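Side-chain contacts in Non-reducing end beta-L-arabinofuranosidase (Bacteroides thetaiotaomicron, PDB 5MQO), which is a GH127-family glycoside hydrolase that probably cleaves glycosidic bonds of plant pectin, possibly acting as an aceric acidase: residues A[325-330]-A[401-406]; A[480-485]-A[558-563]; A[536-541]-A[601-606]. One frame throughout, in Å; residues are numbered along the deposited sequence.

Contact 1: residues A[325-330]-A[401-406]; sequences SIWNDI and DAKYAE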
ATOM      1  N   SER A 325      12.524 -10.425 -11.127  1.00 45.90           N
ATOM      2  CA  SER A 325      13.710  -9.536 -11.062  1.00 49.35           C
ATOM      3  C   SER A 325      13.334  -8.060 -10.883  1.00 47.95           C
ATOM      4  O   SER A 325      14.112  -7.298 -10.326  1.00 46.50           O
ATOM      5  CB  SER A 325      14.754  -9.742 -12.195  1.00 51.65           C
ATOM      6  OG  SER A 325      14.106  -9.885 -13.424  1.00 54.66           O
ATOM      7  N   ILE A 326      12.153  -7.666 -11.350  1.00 48.40           N
ATOM      8  CA  ILE A 326      11.661  -6.296 -11.139  1.00 47.84           C
ATOM      9  C   ILE A 326      11.340  -6.109  -9.639  1.00 48.01           C
ATOM     10  O   ILE A 326      11.681  -5.079  -9.049  1.00 48.03           O
ATOM     11  CB  ILE A 326      10.425  -5.975 -12.032  1.00 46.10           C
ATOM     12  CG1 ILE A 326      10.826  -6.004 -13.486  1.00 46.22           C
ATOM     13  CG2 ILE A 326       9.862  -4.580 -11.757  1.00 45.96           C
ATOM     14  CD1 ILE A 326       9.665  -5.852 -14.448  1.00 47.31           C
ATOM     15  N   TRP A 327      10.677  -7.094  -9.036  1.00 47.07           N
ATOM     16  CA  TRP A 327      10.324  -6.998  -7.624  1.00 46.94           C
ATOM     17  C   TRP A 327      11.628  -6.887  -6.872  1.00 47.55           C
ATOM     18  O   TRP A 327      11.823  -5.975  -6.093  1.00 48.04           O
ATOM     19  CB  TRP A 327       9.503  -8.209  -7.146  1.00 45.41           C
ATOM     20  CG  TRP A 327       9.244  -8.204  -5.678  1.00 43.45           C
ATOM     21  CD1 TRP A 327       8.227  -7.581  -5.031  1.00 43.37           C
ATOM     22  CD2 TRP A 327      10.025  -8.854  -4.674  1.00 44.46           C
ATOM     23  NE1 TRP A 327       8.331  -7.787  -3.666  1.00 43.67           N
ATOM     24  CE2 TRP A 327       9.432  -8.568  -3.426  1.00 44.95           C
ATOM     25  CE3 TRP A 327      11.180  -9.651  -4.703  1.00 46.01           C
ATOM     26  CZ2 TRP A 327       9.961  -9.068  -2.205  1.00 45.62           C
ATOM     27  CZ3 TRP A 327      11.708 -10.144  -3.483  1.00 45.65           C
ATOM     28  CH2 TRP A 327      11.095  -9.846  -2.260  1.00 45.50           C
ATOM     29  N   ASN A 328      12.528  -7.801  -7.174  1.00 48.31           N
ATOM     30  CA  ASN A 328      13.839  -7.832  -6.589  1.00 50.48           C
ATOM     31  C   ASN A 328      14.586  -6.502  -6.696  1.00 47.64           C
ATOM     32  O   ASN A 328      15.167  -6.056  -5.730  1.00 48.05           O
ATOM     33  CB  ASN A 328      14.659  -8.939  -7.268  1.00 54.46           C
ATOM     34  CG  ASN A 328      15.891  -9.307  -6.486  1.00 57.86           C
ATOM     35  OD1 ASN A 328      16.977  -8.728  -6.687  1.00 54.20           O
ATOM     36  ND2 ASN A 328      15.728 -10.270  -5.559  1.00 60.87           N
ATOM     37  N   ASP A 329      14.562  -5.888  -7.873  1.00 48.70           N
ATOM     38  CA  ASP A 329      15.211  -4.582  -8.142  1.00 47.55           C
ATOM     39  C   ASP A 329      14.662  -3.467  -7.238  1.00 48.06           C
ATOM     40  O   ASP A 329      15.403  -2.768  -6.551  1.00 50.26           O
ATOM     41  CB  ASP A 329      14.994  -4.167  -9.602  1.00 46.97           C
ATOM     42  CG  ASP A 329      15.750  -2.895  -9.958  1.00 48.34           C
ATOM     43  OD1 ASP A 329      16.820  -2.660  -9.352  1.00 48.20           O
ATOM     44  OD2 ASP A 329      15.286  -2.130 -10.837  1.00 47.85           O
ATOM     45  N   ILE A 330      13.352  -3.343  -7.225  1.00 45.57           N
ATOM     46  CA  ILE A 330      12.684  -2.432  -6.350  1.00 46.77           C
ATOM     47  C   ILE A 330      13.104  -2.615  -4.883  1.00 50.43           C
ATOM     48  O   ILE A 330      13.508  -1.668  -4.210  1.00 54.29           O
ATOM     49  CB  ILE A 330      11.144  -2.607  -6.468  1.00 46.13           C
ATOM     50  CG1 ILE A 330      10.630  -2.098  -7.830  1.00 46.35           C
ATOM     51  CG2 ILE A 330      10.432  -1.857  -5.357  1.00 46.03           C
ATOM     52  CD1 ILE A 330       9.313  -2.696  -8.266  1.00 46.89           C
ATOM     53  N   ASP A 401       3.995 -16.894  -0.989  1.00 55.51           N
ATOM     54  CA  ASP A 401       5.233 -16.584  -0.283  1.00 54.38           C
ATOM     55  C   ASP A 401       5.005 -15.406   0.659  1.00 55.16           C
ATOM     56  O   ASP A 401       4.648 -14.307   0.235  1.00 55.40           O
ATOM     57  CB  ASP A 401       6.309 -16.246  -1.306  1.00 54.47           C
ATOM     58  CG  ASP A 401       7.731 -16.273  -0.732  1.00 53.81           C
ATOM     59  OD1 ASP A 401       7.976 -15.785   0.407  1.00 51.70           O
ATOM     60  OD2 ASP A 401       8.614 -16.768  -1.476  1.00 54.31           O
ATOM     61  N   ALA A 402       5.227 -15.633   1.948  1.00 56.50           N
ATOM     62  CA  ALA A 402       4.995 -14.602   2.964  1.00 56.85           C
ATOM     63  C   ALA A 402       5.816 -13.303   2.765  1.00 58.02           C
ATOM     64  O   ALA A 402       5.449 -12.242   3.304  1.00 59.94           O
ATOM     65  CB  ALA A 402       5.269 -15.174   4.338  1.00 55.97           C
ATOM     66  N   LYS A 403       6.921 -13.381   2.020  1.00 56.07           N
ATOM     67  CA  LYS A 403       7.768 -12.212   1.828  1.00 56.48           C
ATOM     68  C   LYS A 403       7.042 -11.092   1.069  1.00 55.59           C
ATOM     69  O   LYS A 403       7.347  -9.922   1.262  1.00 57.50           O
ATOM     70  CB  LYS A 403       9.078 -12.591   1.137  1.00 57.48           C
ATOM     71  CG  LYS A 403       8.971 -12.791  -0.366  1.00 57.43           C
ATOM     72  CD  LYS A 403      10.222 -13.426  -0.927  1.00 57.12           C
ATOM     73  CE  LYS A 403      10.217 -13.419  -2.447  1.00 57.81           C
ATOM     74  NZ  LYS A 403      11.614 -13.432  -2.955  1.00 58.11           N
ATOM     75  N   TYR A 404       6.090 -11.450   0.213  1.00 52.84           N
ATOM     76  CA  TYR A 404       5.260 -10.452  -0.441  1.00 51.38           C
ATOM     77  C   TYR A 404       4.261  -9.841   0.536  1.00 50.78           C
ATOM     78  O   TYR A 404       3.970  -8.654   0.454  1.00 51.03           O
ATOM     79  CB  TYR A 404       4.544 -11.048  -1.658  1.00 51.76           C
ATOM     80  CG  TYR A 404       5.488 -11.526  -2.745  1.00 51.43           C
ATOM     81  CD1 TYR A 404       6.314 -10.615  -3.435  1.00 50.77           C
ATOM     82  CD2 TYR A 404       5.579 -12.875  -3.075  1.00 49.46           C
ATOM     83  CE1 TYR A 404       7.177 -11.045  -4.424  1.00 49.98           C
ATOM     84  CE2 TYR A 404       6.446 -13.306  -4.048  1.00 49.83           C
ATOM     85  CZ  TYR A 404       7.235 -12.389  -4.720  1.00 51.22           C
ATOM     86  OH  TYR A 404       8.091 -12.820  -5.692  1.00 53.09           O
ATOM     87  N   ALA A 405       3.751 -10.638   1.472  1.00 50.80           N
ATOM     88  CA  ALA A 405       2.911 -10.098   2.548  1.00 51.68           C
ATOM     89  C   ALA A 405       3.598  -9.036   3.442  1.00 50.95           C
ATOM     90  O   ALA A 405       2.932  -8.080   3.882  1.00 53.60           O
ATOM     91  CB  ALA A 405       2.332 -11.220   3.403  1.00 52.49           C
ATOM     92  N   GLU A 406       4.892  -9.204   3.704  1.00 49.25           N
ATOM     93  CA  GLU A 406       5.683  -8.223   4.457  1.00 50.97           C
ATOM     94  C   GLU A 406       5.620  -6.830   3.820  1.00 51.42           C
ATOM     95  O   GLU A 406       5.378  -5.819   4.503  1.00 52.77           O
ATOM     96  CB  GLU A 406       7.144  -8.687   4.528  1.00 52.25           C
ATOM     97  CG  GLU A 406       8.066  -7.897   5.447  1.00 52.72           C
ATOM     98  CD  GLU A 406       7.623  -7.859   6.892  1.00 54.37           C
ATOM     99  OE1 GLU A 406       7.150  -8.889   7.418  1.00 56.31           O
ATOM    100  OE2 GLU A 406       7.746  -6.788   7.516  1.00 57.73           O
TER

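Contact 2: residues A[480-485]-A[558-563]; sequences GIYCNL and NTYAEV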
ATOM      1  N   GLY A 480      -6.425 -24.170   4.061  1.00 65.75           N
ATOM      2  CA  GLY A 480      -6.883 -23.443   5.255  1.00 65.68           C
ATOM      3  C   GLY A 480      -6.877 -21.917   5.121  1.00 65.45           C
ATOM      4  O   GLY A 480      -7.106 -21.393   4.040  1.00 66.75           O
ATOM      5  N   ILE A 481      -6.597 -21.226   6.234  1.00 65.49           N
ATOM      6  CA  ILE A 481      -6.696 -19.766   6.378  1.00 63.14           C
ATOM      7  C   ILE A 481      -5.377 -19.116   6.838  1.00 62.28           C
ATOM      8  O   ILE A 481      -4.750 -19.559   7.804  1.00 61.37           O
ATOM      9  CB  ILE A 481      -7.771 -19.432   7.422  1.00 64.75           C
ATOM     10  CG1 ILE A 481      -9.107 -20.018   6.947  1.00 66.76           C
ATOM     11  CG2 ILE A 481      -7.848 -17.922   7.703  1.00 62.72           C
ATOM     12  CD1 ILE A 481     -10.231 -19.897   7.943  1.00 67.24           C
ATOM     13  N   TYR A 482      -5.006 -18.018   6.176  1.00 61.16           N
ATOM     14  CA  TYR A 482      -3.740 -17.332   6.430  1.00 59.15           C
ATOM     15  C   TYR A 482      -3.943 -16.000   7.126  1.00 59.48           C
ATOM     16  O   TYR A 482      -4.709 -15.163   6.640  1.00 59.28           O
ATOM     17  CB  TYR A 482      -3.024 -17.101   5.107  1.00 57.04           C
ATOM     18  CG  TYR A 482      -2.659 -18.379   4.396  1.00 56.29           C
ATOM     19  CD1 TYR A 482      -3.634 -19.126   3.719  1.00 57.23           C
ATOM     20  CD2 TYR A 482      -1.347 -18.851   4.393  1.00 55.00           C
ATOM     21  CE1 TYR A 482      -3.305 -20.299   3.052  1.00 58.05           C
ATOM     22  CE2 TYR A 482      -1.011 -20.033   3.732  1.00 56.41           C
ATOM     23  CZ  TYR A 482      -1.989 -20.757   3.071  1.00 56.99           C
ATOM     24  OH  TYR A 482      -1.666 -21.914   2.421  1.00 57.22           O
ATOM     25  N   CYS A 483      -3.263 -15.799   8.255  1.00 58.42           N
ATOM     26  CA  CYS A 483      -3.273 -14.487   8.905  1.00 58.29           C
ATOM     27  C   CYS A 483      -2.107 -13.652   8.353  1.00 57.48           C
ATOM     28  O   CYS A 483      -0.940 -13.900   8.681  1.00 55.67           O
ATOM     29  CB  CYS A 483      -3.198 -14.604  10.431  1.00 59.15           C
ATOM     30  SG  CYS A 483      -4.436 -15.721  11.139  1.00 60.68           S
ATOM     31  N   ASN A 484      -2.452 -12.660   7.536  1.00 55.24           N
ATOM     32  CA  ASN A 484      -1.491 -11.805   6.891  1.00 56.89           C
ATOM     33  C   ASN A 484      -1.271 -10.449   7.569  1.00 56.83           C
ATOM     34  O   ASN A 484      -0.133 -10.079   7.819  1.00 55.80           O
ATOM     35  CB  ASN A 484      -1.914 -11.625   5.445  1.00 58.21           C
ATOM     36  CG  ASN A 484      -1.732 -12.893   4.651  1.00 58.31           C
ATOM     37  OD1 ASN A 484      -0.645 -13.430   4.617  1.00 59.94           O
ATOM     38  ND2 ASN A 484      -2.790 -13.378   4.024  1.00 59.87           N
ATOM     39  N   LEU A 485      -2.327  -9.694   7.849  1.00 57.86           N
ATOM     40  CA  LEU A 485      -2.161  -8.414   8.554  1.00 58.63           C
ATOM     41  C   LEU A 485      -2.876  -8.465   9.864  1.00 59.54           C
ATOM     42  O   LEU A 485      -4.100  -8.438   9.875  1.00 58.39           O
ATOM     43  CB  LEU A 485      -2.693  -7.210   7.775  1.00 59.09           C
ATOM     44  CG  LEU A 485      -2.111  -6.852   6.401  1.00 60.39           C
ATOM     45  CD1 LEU A 485      -2.335  -5.367   6.134  1.00 60.84           C
ATOM     46  CD2 LEU A 485      -0.647  -7.240   6.234  1.00 59.29           C
ATOM     47  N   ASN A 558       9.732 -14.258   7.904  1.00 70.44           N
ATOM     48  CA  ASN A 558       9.254 -14.147   6.530  1.00 67.85           C
ATOM     49  C   ASN A 558       8.745 -15.452   5.940  1.00 66.76           C
ATOM     50  O   ASN A 558       8.998 -15.742   4.787  1.00 68.58           O
ATOM     51  CB  ASN A 558      10.349 -13.527   5.640  1.00 64.54           C
ATOM     52  CG  ASN A 558       9.921 -12.230   5.024  1.00 63.12           C
ATOM     53  OD1 ASN A 558       8.826 -11.750   5.273  1.00 66.07           O
ATOM     54  ND2 ASN A 558      10.783 -11.650   4.220  1.00 62.16           N
ATOM     55  N   THR A 559       8.034 -16.232   6.742  1.00 66.37           N
ATOM     56  CA  THR A 559       7.396 -17.473   6.283  1.00 67.99           C
ATOM     57  C   THR A 559       6.156 -17.723   7.132  1.00 64.71           C
ATOM     58  O   THR A 559       6.044 -17.135   8.203  1.00 64.79           O
ATOM     59  CB  THR A 559       8.322 -18.667   6.512  1.00 71.64           C
ATOM     60  OG1 THR A 559       8.640 -18.733   7.908  1.00 72.03           O
ATOM     61  CG2 THR A 559       9.622 -18.539   5.691  1.00 71.24           C
ATOM     62  N   TYR A 560       5.255 -18.603   6.690  1.00 60.70           N
ATOM     63  CA  TYR A 560       4.062 -18.940   7.506  1.00 59.90           C
ATOM     64  C   TYR A 560       4.303 -20.065   8.492  1.00 59.85           C
ATOM     65  O   TYR A 560       4.798 -21.134   8.093  1.00 57.40           O
ATOM     66  CB  TYR A 560       2.873 -19.373   6.639  1.00 59.50           C
ATOM     67  CG  TYR A 560       2.295 -18.265   5.816  1.00 57.24           C
ATOM     68  CD1 TYR A 560       1.545 -17.252   6.411  1.00 56.41           C
ATOM     69  CD2 TYR A 560       2.513 -18.213   4.442  1.00 56.89           C
ATOM     70  CE1 TYR A 560       1.028 -16.214   5.661  1.00 55.61           C
ATOM     71  CE2 TYR A 560       1.991 -17.185   3.688  1.00 56.58           C
ATOM     72  CZ  TYR A 560       1.245 -16.193   4.297  1.00 54.42           C
ATOM     73  OH  TYR A 560       0.729 -15.195   3.530  1.00 52.43           O
ATOM     74  N   ALA A 561       3.928 -19.833   9.758  1.00 60.81           N
ATOM     75  CA  ALA A 561       3.828 -20.915  10.753  1.00 62.20           C
ATOM     76  C   ALA A 561       2.465 -21.582  10.572  1.00 64.19           C
ATOM     77  O   ALA A 561       1.432 -20.919  10.695  1.00 63.66           O
ATOM     78  CB  ALA A 561       3.983 -20.384  12.166  1.00 60.60           C
ATOM     79  N   GLU A 562       2.477 -22.877  10.249  1.00 66.87           N
ATOM     80  CA  GLU A 562       1.256 -23.656  10.011  1.00 70.69           C
ATOM     81  C   GLU A 562       0.819 -24.333  11.313  1.00 71.96           C
ATOM     82  O   GLU A 562       1.659 -24.766  12.105  1.00 74.55           O
ATOM     83  CB  GLU A 562       1.508 -24.720   8.935  1.00 71.67           C
ATOM     84  CG  GLU A 562       0.262 -25.485   8.514  1.00 74.16           C
ATOM     85  CD  GLU A 562       0.532 -26.558   7.475  1.00 77.97           C
ATOM     86  OE1 GLU A 562       1.712 -26.820   7.155  1.00 82.49           O
ATOM     87  OE2 GLU A 562      -0.448 -27.154   6.981  1.00 78.71           O
ATOM     88  N   VAL A 563      -0.488 -24.417  11.535  1.00 71.97           N
ATOM     89  CA  VAL A 563      -1.047 -25.152  12.681  1.00 74.03           C
ATOM     90  C   VAL A 563      -2.178 -26.030  12.158  1.00 72.47           C
ATOM     91  O   VAL A 563      -3.299 -25.558  12.032  1.00 70.14           O
ATOM     92  CB  VAL A 563      -1.541 -24.193  13.805  1.00 74.99           C
ATOM     93  CG1 VAL A 563      -2.013 -24.968  15.029  1.00 76.43           C
ATOM     94  CG2 VAL A 563      -0.433 -23.243  14.232  1.00 76.49           C
TER

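Contact 3: residues A[536-541]-A[601-606]; sequences PEWCGK and RGPLVY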
ATOM      1  N   PRO A 536       6.582 -12.042  10.676  1.00 58.63           N
ATOM      2  CA  PRO A 536       7.256 -10.880  10.061  1.00 58.72           C
ATOM      3  C   PRO A 536       8.772 -10.986   9.905  1.00 57.37           C
ATOM      4  O   PRO A 536       9.439 -11.594  10.735  1.00 54.29           O
ATOM      5  CB  PRO A 536       6.896  -9.719  10.996  1.00 58.05           C
ATOM      6  CG  PRO A 536       5.550 -10.084  11.502  1.00 58.98           C
ATOM      7  CD  PRO A 536       5.523 -11.595  11.604  1.00 58.51           C
ATOM      8  N   GLU A 537       9.269 -10.394   8.817  1.00 59.84           N
ATOM      9  CA  GLU A 537      10.687 -10.353   8.476  1.00 59.89           C
ATOM     10  C   GLU A 537      11.435  -9.685   9.603  1.00 58.44           C
ATOM     11  O   GLU A 537      12.500 -10.137   9.988  1.00 59.10           O
ATOM     12  CB  GLU A 537      10.915  -9.592   7.160  1.00 62.57           C
ATOM     13  CG  GLU A 537      12.315  -9.798   6.579  1.00 65.57           C
ATOM     14  CD  GLU A 537      12.628  -8.969   5.339  1.00 65.45           C
ATOM     15  OE1 GLU A 537      11.840  -8.078   4.969  1.00 71.45           O
ATOM     16  OE2 GLU A 537      13.684  -9.207   4.723  1.00 64.52           O
ATOM     17  N   TRP A 538      10.849  -8.639  10.165  1.00 57.12           N
ATOM     18  CA  TRP A 538      11.420  -7.994  11.355  1.00 58.93           C
ATOM     19  C   TRP A 538      11.499  -8.826  12.650  1.00 60.40           C
ATOM     20  O   TRP A 538      12.192  -8.411  13.573  1.00 59.31           O
ATOM     21  CB  TRP A 538      10.720  -6.655  11.647  1.00 56.98           C
ATOM     22  CG  TRP A 538       9.257  -6.703  11.804  1.00 55.89           C
ATOM     23  CD1 TRP A 538       8.343  -6.386  10.863  1.00 56.34           C
ATOM     24  CD2 TRP A 538       8.515  -7.050  12.985  1.00 57.25           C
ATOM     25  NE1 TRP A 538       7.071  -6.512  11.365  1.00 57.51           N
ATOM     26  CE2 TRP A 538       7.144  -6.931  12.664  1.00 57.60           C
ATOM     27  CE3 TRP A 538       8.871  -7.454  14.281  1.00 57.06           C
ATOM     28  CZ2 TRP A 538       6.116  -7.208  13.594  1.00 58.19           C
ATOM     29  CZ3 TRP A 538       7.847  -7.741  15.207  1.00 57.43           C
ATOM     30  CH2 TRP A 538       6.488  -7.613  14.853  1.00 57.24           C
ATOM     31  N   CYS A 539      10.806  -9.966  12.735  1.00 65.08           N
ATOM     32  CA  CYS A 539      10.647 -10.709  14.005  1.00 70.42           C
ATOM     33  C   CYS A 539      11.661 -11.845  14.236  1.00 78.91           C
ATOM     34  O   CYS A 539      11.616 -12.899  13.545  1.00 79.59           O
ATOM     35  CB  CYS A 539       9.237 -11.299  14.113  1.00 69.80           C
ATOM     36  SG  CYS A 539       8.939 -12.191  15.662  1.00 63.29           S
ATOM     37  N   GLY A 540      12.513 -11.644  15.253  1.00 80.88           N
ATOM     38  CA  GLY A 540      13.582 -12.587  15.599  1.00 83.04           C
ATOM     39  C   GLY A 540      13.215 -13.769  16.497  1.00 84.55           C
ATOM     40  O   GLY A 540      13.881 -14.819  16.444  1.00 81.16           O
ATOM     41  N   LYS A 541      12.195 -13.593  17.344  1.00 83.88           N
ATOM     42  CA  LYS A 541      11.659 -14.691  18.170  1.00 83.40           C
ATOM     43  C   LYS A 541      10.163 -14.655  18.082  1.00 74.00           C
ATOM     44  O   LYS A 541       9.568 -13.589  18.134  1.00 71.07           O
ATOM     45  CB  LYS A 541      12.091 -14.572  19.652  1.00 90.97           C
ATOM     46  CG  LYS A 541      13.559 -14.937  19.894  1.00 99.60           C
ATOM     47  CD  LYS A 541      14.343 -13.966  20.798  1.00103.41           C
ATOM     48  CE  LYS A 541      15.771 -13.723  20.278  1.00102.44           C
ATOM     49  NZ  LYS A 541      16.721 -13.316  21.355  1.00101.29           N
ATOM     50  N   ARG A 601      10.042  -0.341  15.217  1.00 53.85           N
ATOM     51  CA  ARG A 601       9.534  -1.213  16.271  1.00 55.55           C
ATOM     52  C   ARG A 601       8.398  -2.000  15.656  1.00 55.84           C
ATOM     53  O   ARG A 601       7.385  -1.425  15.202  1.00 55.56           O
ATOM     54  CB  ARG A 601       9.045  -0.427  17.490  1.00 57.81           C
ATOM     55  CG  ARG A 601       8.420  -1.294  18.565  1.00 59.99           C
ATOM     56  CD  ARG A 601       8.439  -0.678  19.963  1.00 62.26           C
ATOM     57  NE  ARG A 601       7.956  -1.702  20.904  1.00 63.75           N
ATOM     58  CZ  ARG A 601       6.683  -1.896  21.278  1.00 62.99           C
ATOM     59  NH1 ARG A 601       5.678  -1.089  20.888  1.00 61.55           N
ATOM     60  NH2 ARG A 601       6.419  -2.911  22.090  1.00 62.57           N
ATOM     61  N   GLY A 602       8.566  -3.315  15.607  1.00 55.28           N
ATOM     62  CA  GLY A 602       7.623  -4.113  14.873  1.00 53.72           C
ATOM     63  C   GLY A 602       7.634  -3.618  13.433  1.00 53.47           C
ATOM     64  O   GLY A 602       8.740  -3.459  12.857  1.00 53.94           O
ATOM     65  N   PRO A 603       6.429  -3.341  12.859  1.00 51.32           N
ATOM     66  CA  PRO A 603       6.258  -2.923  11.467  1.00 48.15           C
ATOM     67  C   PRO A 603       6.309  -1.426  11.217  1.00 47.71           C
ATOM     68  O   PRO A 603       6.273  -1.006  10.038  1.00 47.65           O
ATOM     69  CB  PRO A 603       4.867  -3.437  11.123  1.00 48.34           C
ATOM     70  CG  PRO A 603       4.108  -3.294  12.404  1.00 51.03           C
ATOM     71  CD  PRO A 603       5.113  -3.508  13.525  1.00 51.12           C
ATOM     72  N   LEU A 604       6.396  -0.624  12.274  1.00 47.96           N
ATOM     73  CA  LEU A 604       6.364   0.830  12.113  1.00 50.17           C
ATOM     74  C   LEU A 604       7.756   1.393  12.016  1.00 49.68           C
ATOM     75  O   LEU A 604       8.592   1.157  12.874  1.00 54.20           O
ATOM     76  CB  LEU A 604       5.632   1.508  13.268  1.00 51.42           C
ATOM     77  CG  LEU A 604       4.150   1.126  13.409  1.00 53.32           C
ATOM     78  CD1 LEU A 604       3.536   1.844  14.602  1.00 53.93           C
ATOM     79  CD2 LEU A 604       3.332   1.415  12.155  1.00 54.18           C
ATOM     80  N   VAL A 605       8.001   2.147  10.965  1.00 50.19           N
ATOM     81  CA  VAL A 605       9.214   2.971  10.852  1.00 49.49           C
ATOM     82  C   VAL A 605       8.969   4.187  11.709  1.00 48.85           C
ATOM     83  O   VAL A 605       7.884   4.792  11.650  1.00 48.29           O
ATOM     84  CB  VAL A 605       9.469   3.384   9.380  1.00 48.29           C
ATOM     85  CG1 VAL A 605      10.602   4.408   9.254  1.00 47.75           C
ATOM     86  CG2 VAL A 605       9.730   2.127   8.570  1.00 47.13           C
ATOM     87  N   TYR A 606       9.951   4.519  12.527  1.00 48.57           N
ATOM     88  CA  TYR A 606       9.847   5.704  13.355  1.00 50.79           C
ATOM     89  C   TYR A 606      10.631   6.861  12.742  1.00 50.58           C
ATOM     90  O   TYR A 606      11.534   6.665  11.918  1.00 49.15           O
ATOM     91  CB  TYR A 606      10.301   5.412  14.789  1.00 51.25           C
ATOM     92  CG  TYR A 606       9.190   4.849  15.647  1.00 51.58           C
ATOM     93  CD1 TYR A 606       8.795   3.513  15.524  1.00 52.35           C
ATOM     94  CD2 TYR A 606       8.529   5.644  16.558  1.00 50.62           C
ATOM     95  CE1 TYR A 606       7.762   2.993  16.281  1.00 51.59           C
ATOM     96  CE2 TYR A 606       7.515   5.141  17.337  1.00 53.12           C
ATOM     97  CZ  TYR A 606       7.129   3.808  17.197  1.00 53.36           C
ATOM     98  OH  TYR A 606       6.105   3.290  17.952  1.00 53.78           O
TER

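Contact 1: residues A[325-330]-A[401-406]
Trp327 of helix 317-333 meets Lys403 and Tyr404, in the first turn of helix 402-416, and shows how one indole can serve two unlike neighbours. The join lies in the catalytic domain, whose clan is known for helical (alpha/alpha)6 barrels. Along the second helix, Asp401 comes first as the N-cap: its OD1 accepts a hydrogen bond from the backbone N of Lys403 at 3.1 Å, nearly straight (167°), that ties down the first turn. The Lys403 side chain departs with CG between its own backbone N and carbonyl carbon (chi1 79°), and beyond CG its extended chain runs past the outer corner of the benzo ring. Lys403 CE lies 3.7 Å from Trp327 CH2, and Lys403 NZ is 3.3 Å from Trp327 CZ3, approaching obliquely. Tyr404 follows and makes the aromatic half of the contact. Its CD1-CE1 edge is presented to one face of the indole, with Tyr404 CE1 3.5 Å from Trp327 CE2. The phenol ring and the five-membered ring form a T-shaped pair, centroids 4.7 Å apart and planes at 69°. Trp327 NE1 also lies 3.5 Å from Tyr404 CD1, yet its hydrogen bond goes to Asn392 of helix 382-399, the helix against which Tyr404 packs. A leucine at Trp327 would probably leave the Tyr404 edge without an aromatic face, open a gap beside the lysine methylenes and strand the Asn392 side chain without its N-H donor. The chemistry is divided around one flat group: its N-H is spent on an amide oxygen, one face takes an aromatic edge, and its far corner borders an aliphatic chain ending in an ammonium group, whose charge may polarise that end of the indole.

Contact 2: residues A[480-485]-A[558-563]
Tyr482 and Tyr560 form a T-shaped pair across a mixed beta sheet of the middle domain, an example of side chains bridging two strands that are not neighbours. Strand 529-535 lies between them, parallel to 480-483 and antiparallel to 559-565, so that the CA atoms of Tyr482 and Tyr560 stand 8.0 Å apart and the rings must close the distance. In the first shell the edge of Tyr482 points at the face of Tyr560: Tyr482 CD2 sits over the centre of the ring, 3.7 Å from Tyr560 CZ. Tyr560 CG stands anti to its carbonyl carbon (chi1 -69°), which swings the ring toward strand 480-483. The centroids are 4.9 Å apart and the planes at 72°. At the far end of its ring, Tyr560 OH donates a hydrogen bond to Asn484 OD1; the modelled 2.5 Å is very short, so its exact length is doubtful. That oxygen approaches the edge of the ring close to its plane, while the amide is turned 69° from the ring.

Further out, both partners of Tyr560 are held in turn. Asn484 ND2 bonds to Thr475 OG1 on strand 474-477, which fixes the amide's rotation and leaves OD1 directed at the phenol. Tyr482 OH is paired with Ser477 OG, and its ring also stacks with Phe532 of the intervening strand. Met36 touches both tyrosines, whereas Arg534 packs on Tyr560 and bonds through NE to the carbonyl of Asn484. A looser neighbour lies at the same ring: backbone Cys483 O, near the ring plane and 4.3 Å from Tyr560 CE1.

Contact 3: residues A[536-541]-A[601-606]
Trp538, in a loop of the middle domain, lays one face of its indole on the Gly602-Pro603 turn of the C-terminal domain, illustrating how a bare backbone can serve as the partner of an aromatic ring. The tight part is the six-membered ring, where Gly602 CA stands 3.4 Å from the centroid and only 2° off the normal, a nearly ideal CH-pi contact. The peptide continues across the same face, with Gly602 C 3.4 Å from Trp538 CE2 and Pro603 N 3.6 Å from Trp538 NE1. Toward the rim the fit relaxes into the proline ring, Pro603 CD lying 3.8 Å from Trp538 CZ2. Glycine suits the spot on two counts: phi is positive (59°), and a CB would collide with Pro603 CD.

The other face of the indole is backed by Pro536 CB, because chi1 of 56° sets CG between the backbone N and carbonyl carbon and folds the ring over the start of its own type I turn. Trp538 itself stays partly exposed, and the loop around it turns to solvent through Glu537, Gly540 and Lys541. Tyr509 touches both Trp538 and Pro603. The indole's partner is itself the central pair of a type II' turn from Arg601 to Leu604, whose end residues exchange both backbone hydrogen bonds: the classic two-residue beta hairpin, here joining strands 596-601 and 604-609.

The three contacts gather where the helical domain meets the two beta domains, their centres 16 to 17 Å apart. Helix 402-416 is the common element: Glu406 OE1 of contact 1 lies 3.0 Å from Glu537 N of contact 3, a probable hydrogen bond, and forms a salt bridge with Arg534, which also reaches contact 2. Asn558 completes the triangle, its OD1 3.6 Å from Lys403 CA and its ND2 3.4 Å from Glu537 CG. Along the chain contact 1 closes first, whereas contacts 2 and 3 alternate, and contact 3 alone pairs the middle and C-terminal domains. Contacts 1 and 2 each lie inside one domain, bordering the junction contact 3 spans; nothing in their geometry marks an active site.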